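Protein kinase containing Z-DNA binding domains (Danio rerio, PDB 4LB6) binds left-handed Z-DNA through its Zalpha domain and probably acts as a kinase of translation initiation factor eIF2alpha. Local coordinates at residues Thr27-Phe32 and Asn62-Trp67. Sequence-based numbering, arbitrary orientation.
Sequences TVQDIF and NKRPVW. With nucleotides of chain B; nucleotides of chain C.
The side-chain amide of Q29 lies flat against the guanidinium of R64: their planes differ by 8°, and Q29 CD sits 3.3 Å above the guanidinium plane, over its centre. A bend in the Q29 chain at chi2 (81°) helps to lay the amide over that face. The near-parallel planes define a stack, to which the 3.3 Å approach of Q29 OE1 to R64 NE adds no hydrogen bond, its angle being too poor. Both groups instead turn N-H donors to one phosphate oxygen, OP2 of DG3 of chain B: R64 NE bonds to it at 3.1 Å and 148°, whereas Q29 NE2, also at 3.1 Å, makes a weak, bent bond.

Nearer the backbone of R64, T27 CG2 packs 3.8 Å from R64 CB, and a water bridges V28 N to P65 O. T27 and D30 form a capping box at the start of helix 28-35, in which T27 N donates to D30 OD2 (3.0 Å) and T27 OG1 weakly accepts from D30 N. W67, edge-to-face with Y47, joins strand 66-69 to helix 39-51 in this winged helix-turn-helix domain. With R64 NE bonded to a phosphate oxygen, the phosphate probably offsets the arginine's charge, while stacking on Q29 probably helps to hold the guanidinium in place at the DNA backbone.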
loop_
_atom_site.group_PDB
_atom_site.type_symbol
_atom_site.label_atom_id
_atom_site.label_comp_id
_atom_site.label_asym_id
_atom_site.label_seq_id
_atom_site.Cartn_x
_atom_site.Cartn_y
_atom_site.Cartn_z
ATOM N N THR A 27 11.815 -6.815 7.966
ATOM C CA THR A 27 11.592 -5.698 7.047
ATOM C C THR A 27 11.369 -4.419 7.860
ATOM O O THR A 27 11.143 -4.460 9.088
ATOM C CB THR A 27 10.343 -5.928 6.177
ATOM O OG1 THR A 27 9.205 -5.979 7.048
ATOM C CG2 THR A 27 10.481 -7.278 5.397
ATOM N N VAL A 28 11.475 -3.277 7.194
ATOM C CA VAL A 28 11.220 -2.012 7.886
ATOM C C VAL A 28 9.789 -1.992 8.464
ATOM O O VAL A 28 9.521 -1.367 9.495
ATOM C CB VAL A 28 11.475 -0.775 6.974
ATOM C CG1 VAL A 28 10.531 -0.748 5.693
ATOM C CG2 VAL A 28 11.436 0.563 7.816
ATOM N N GLN A 29 8.865 -2.658 7.786
ATOM C CA GLN A 29 7.496 -2.631 8.234
ATOM C C GLN A 29 7.355 -3.313 9.614
ATOM O O GLN A 29 6.719 -2.759 10.540
ATOM C CB GLN A 29 6.589 -3.289 7.176
ATOM C CG GLN A 29 6.342 -2.400 5.910
ATOM C CD GLN A 29 7.470 -2.434 4.867
ATOM O OE1 GLN A 29 8.404 -3.226 4.960
ATOM N NE2 GLN A 29 7.363 -1.586 3.840
ATOM N N ASP A 30 8.029 -4.467 9.761
ATOM C CA ASP A 30 8.187 -5.158 11.053
ATOM C C ASP A 30 8.616 -4.212 12.163
ATOM O O ASP A 30 8.034 -4.167 13.250
ATOM C CB ASP A 30 9.231 -6.294 10.937
ATOM C CG ASP A 30 8.727 -7.467 10.107
ATOM O OD1 ASP A 30 7.489 -7.665 10.124
ATOM O OD2 ASP A 30 9.545 -8.167 9.433
ATOM N N ILE A 31 9.665 -3.459 11.873
ATOM C CA ILE A 31 10.361 -2.647 12.884
ATOM C C ILE A 31 9.540 -1.384 13.233
ATOM O O ILE A 31 9.280 -1.098 14.413
ATOM C CB ILE A 31 11.717 -2.202 12.353
ATOM C CG1 ILE A 31 12.588 -3.416 12.031
ATOM C CG2 ILE A 31 12.425 -1.360 13.410
ATOM C CD1 ILE A 31 13.814 -3.064 11.108
ATOM N N PHE A 32 9.055 -0.642 12.231
ATOM C CA PHE A 32 8.378 0.631 12.594
ATOM C C PHE A 32 7.066 0.445 13.352
ATOM O O PHE A 32 6.674 1.289 14.158
ATOM C CB PHE A 32 8.253 1.621 11.361
ATOM C CG PHE A 32 6.997 1.473 10.510
ATOM C CD1 PHE A 32 5.773 1.994 10.903
ATOM C CD2 PHE A 32 7.075 0.873 9.267
ATOM C CE1 PHE A 32 4.632 1.877 10.112
ATOM C CE2 PHE A 32 5.939 0.727 8.474
ATOM C CZ PHE A 32 4.701 1.229 8.884
ATOM N N ASN A 62 12.062 -6.648 -6.699
ATOM C CA ASN A 62 11.413 -5.483 -6.063
ATOM C C ASN A 62 10.906 -5.752 -4.642
ATOM O O ASN A 62 10.094 -4.972 -4.098
ATOM C CB ASN A 62 10.283 -4.907 -6.940
ATOM C CG ASN A 62 10.806 -3.954 -8.012
ATOM O OD1 ASN A 62 11.957 -3.510 -7.951
ATOM N ND2 ASN A 62 9.954 -3.618 -8.984
ATOM N N LYS A 63 11.395 -6.838 -4.037
ATOM C CA LYS A 63 10.918 -7.243 -2.717
ATOM C C LYS A 63 11.334 -6.296 -1.633
ATOM O O LYS A 63 12.240 -5.475 -1.804
ATOM C CB LYS A 63 11.404 -8.645 -2.368
ATOM C CG LYS A 63 10.767 -9.736 -3.168
ATOM C CD LYS A 63 11.171 -11.093 -2.590
ATOM C CE LYS A 63 10.897 -11.086 -1.079
ATOM N NZ LYS A 63 11.329 -12.302 -0.335
ATOM N N ARG A 64 10.660 -6.389 -0.497
ATOM C CA ARG A 64 11.097 -5.641 0.653
ATOM C C ARG A 64 12.485 -6.065 1.003
ATOM O O ARG A 64 12.720 -7.244 1.176
ATOM C CB ARG A 64 10.198 -5.946 1.842
ATOM C CG ARG A 64 8.747 -5.880 1.499
ATOM C CD ARG A 64 7.949 -5.638 2.759
ATOM N NE ARG A 64 6.896 -4.711 2.392
ATOM C CZ ARG A 64 5.756 -4.598 3.041
ATOM N NH1 ARG A 64 5.519 -5.383 4.074
ATOM N NH2 ARG A 64 4.879 -3.693 2.625
ATOM N N PRO A 65 13.398 -5.100 1.149
ATOM C CA PRO A 65 14.709 -5.474 1.665
ATOM C C PRO A 65 14.499 -6.098 3.033
ATOM O O PRO A 65 13.497 -5.796 3.706
ATOM C CB PRO A 65 15.445 -4.139 1.790
ATOM C CG PRO A 65 14.734 -3.220 0.755
ATOM C CD PRO A 65 13.300 -3.667 0.824
ATOM N N VAL A 66 15.387 -7.014 3.379
ATOM C CA VAL A 66 15.341 -7.653 4.675
ATOM C C VAL A 66 16.616 -7.353 5.400
ATOM O O VAL A 66 17.718 -7.538 4.871
ATOM C CB VAL A 66 15.136 -9.186 4.519
ATOM C CG1 VAL A 66 15.413 -9.869 5.802
ATOM C CG2 VAL A 66 13.680 -9.484 4.037
ATOM N N TRP A 67 16.476 -6.919 6.650
ATOM C CA TRP A 67 17.594 -6.374 7.394
ATOM C C TRP A 67 18.016 -7.343 8.491
ATOM O O TRP A 67 17.175 -8.035 9.025
ATOM C CB TRP A 67 17.177 -5.039 8.013
ATOM C CG TRP A 67 16.877 -4.016 6.949
ATOM C CD1 TRP A 67 15.679 -3.759 6.368
ATOM C CD2 TRP A 67 17.817 -3.142 6.344
ATOM N NE1 TRP A 67 15.807 -2.723 5.417
ATOM C CE2 TRP A 67 17.127 -2.363 5.369
ATOM C CE3 TRP A 67 19.190 -2.952 6.515
ATOM C CZ2 TRP A 67 17.771 -1.380 4.596
ATOM C CZ3 TRP A 67 19.821 -2.003 5.746
ATOM C CH2 TRP A 67 19.115 -1.234 4.800
ATOM P P DG B 3 7.506 -2.593 -0.566
ATOM O OP1 DG B 3 7.074 -3.958 -1.035
ATOM O OP2 DG B 3 7.484 -2.150 0.832
ATOM O "O5'" DG B 3 9.027 -2.639 -1.102
ATOM C "C5'" DG B 3 9.851 -1.450 -0.934
ATOM C "C4'" DG B 3 11.099 -1.554 -1.768
ATOM O "O4'" DG B 3 10.810 -1.811 -3.211
ATOM C "C3'" DG B 3 11.988 -0.292 -1.624
ATOM O "O3'" DG B 3 12.953 -0.535 -0.530
ATOM C "C2'" DG B 3 12.758 -0.337 -2.974
ATOM C "C1'" DG B 3 11.811 -1.099 -3.970
ATOM N N9 DG B 3 11.026 -0.311 -4.949
ATOM C C8 DG B 3 10.902 -0.563 -6.290
ATOM N N7 DG B 3 10.120 0.269 -6.915
ATOM C C5 DG B 3 9.620 1.107 -5.906
ATOM C C6 DG B 3 8.716 2.163 -6.023
ATOM O O6 DG B 3 8.150 2.523 -7.041
ATOM N N1 DG B 3 8.445 2.796 -4.806
ATOM C C2 DG B 3 9.001 2.333 -3.642
ATOM N N2 DG B 3 8.577 3.005 -2.582
ATOM N N3 DG B 3 9.872 1.296 -3.505
ATOM C C4 DG B 3 10.172 0.785 -4.695
ATOM P P DG C 7 3.138 1.147 5.136
ATOM O OP1 DG C 7 4.090 2.150 5.421
ATOM O OP2 DG C 7 3.349 -0.330 4.895
ATOM O "O5'" DG C 7 2.115 1.198 6.370
ATOM C "C5'" DG C 7 1.060 0.236 6.527
ATOM C "C4'" DG C 7 0.119 0.685 7.603
ATOM O "O4'" DG C 7 -0.587 1.831 7.283
ATOM C "C3'" DG C 7 -1.011 -0.326 7.501
ATOM O "O3'" DG C 7 -0.453 -1.140 8.429
ATOM C "C2'" DG C 7 -2.170 0.354 8.103
ATOM C "C1'" DG C 7 -1.923 1.782 7.752
ATOM N N9 DG C 7 -2.659 2.338 6.619
ATOM C C8 DG C 7 -3.448 3.461 6.698
ATOM N N7 DG C 7 -3.962 3.810 5.537
ATOM C C5 DG C 7 -3.478 2.840 4.641
ATOM C C6 DG C 7 -3.745 2.695 3.231
ATOM O O6 DG C 7 -4.342 3.452 2.519
ATOM N N1 DG C 7 -3.096 1.617 2.664
ATOM C C2 DG C 7 -2.329 0.745 3.436
ATOM N N2 DG C 7 -1.683 -0.223 2.761
ATOM N N3 DG C 7 -2.045 0.850 4.753
ATOM C C4 DG C 7 -2.724 1.893 5.297
ATOM P P DC B 2 6.243 -2.940 -6.881
ATOM O OP1 DC B 2 6.454 -1.953 -8.012
ATOM O OP2 DC B 2 6.881 -4.301 -6.688
ATOM O "O5'" DC B 2 6.224 -2.167 -5.442
ATOM C "C5'" DC B 2 7.559 -1.909 -4.944
ATOM C "C4'" DC B 2 7.391 -1.018 -3.726
ATOM O "O4'" DC B 2 6.894 0.281 -4.168
ATOM C "C3'" DC B 2 6.355 -1.593 -2.730
ATOM O "O3'" DC B 2 6.859 -1.382 -1.395
ATOM C "C2'" DC B 2 5.162 -0.659 -2.945
ATOM C "C1'" DC B 2 5.798 0.683 -3.350
ATOM N N1 DC B 2 4.898 1.574 -4.141
ATOM C C2 DC B 2 4.273 2.601 -3.426
ATOM O O2 DC B 2 4.433 2.657 -2.185
ATOM N N3 DC B 2 3.438 3.425 -4.062
ATOM C C4 DC B 2 3.309 3.276 -5.377
ATOM N N4 DC B 2 2.460 4.071 -6.027
ATOM C C5 DC B 2 3.912 2.217 -6.136
ATOM C C6 DC B 2 4.757 1.406 -5.482
HETATM O O HOH W 1 12.500 -3.276 4.278
#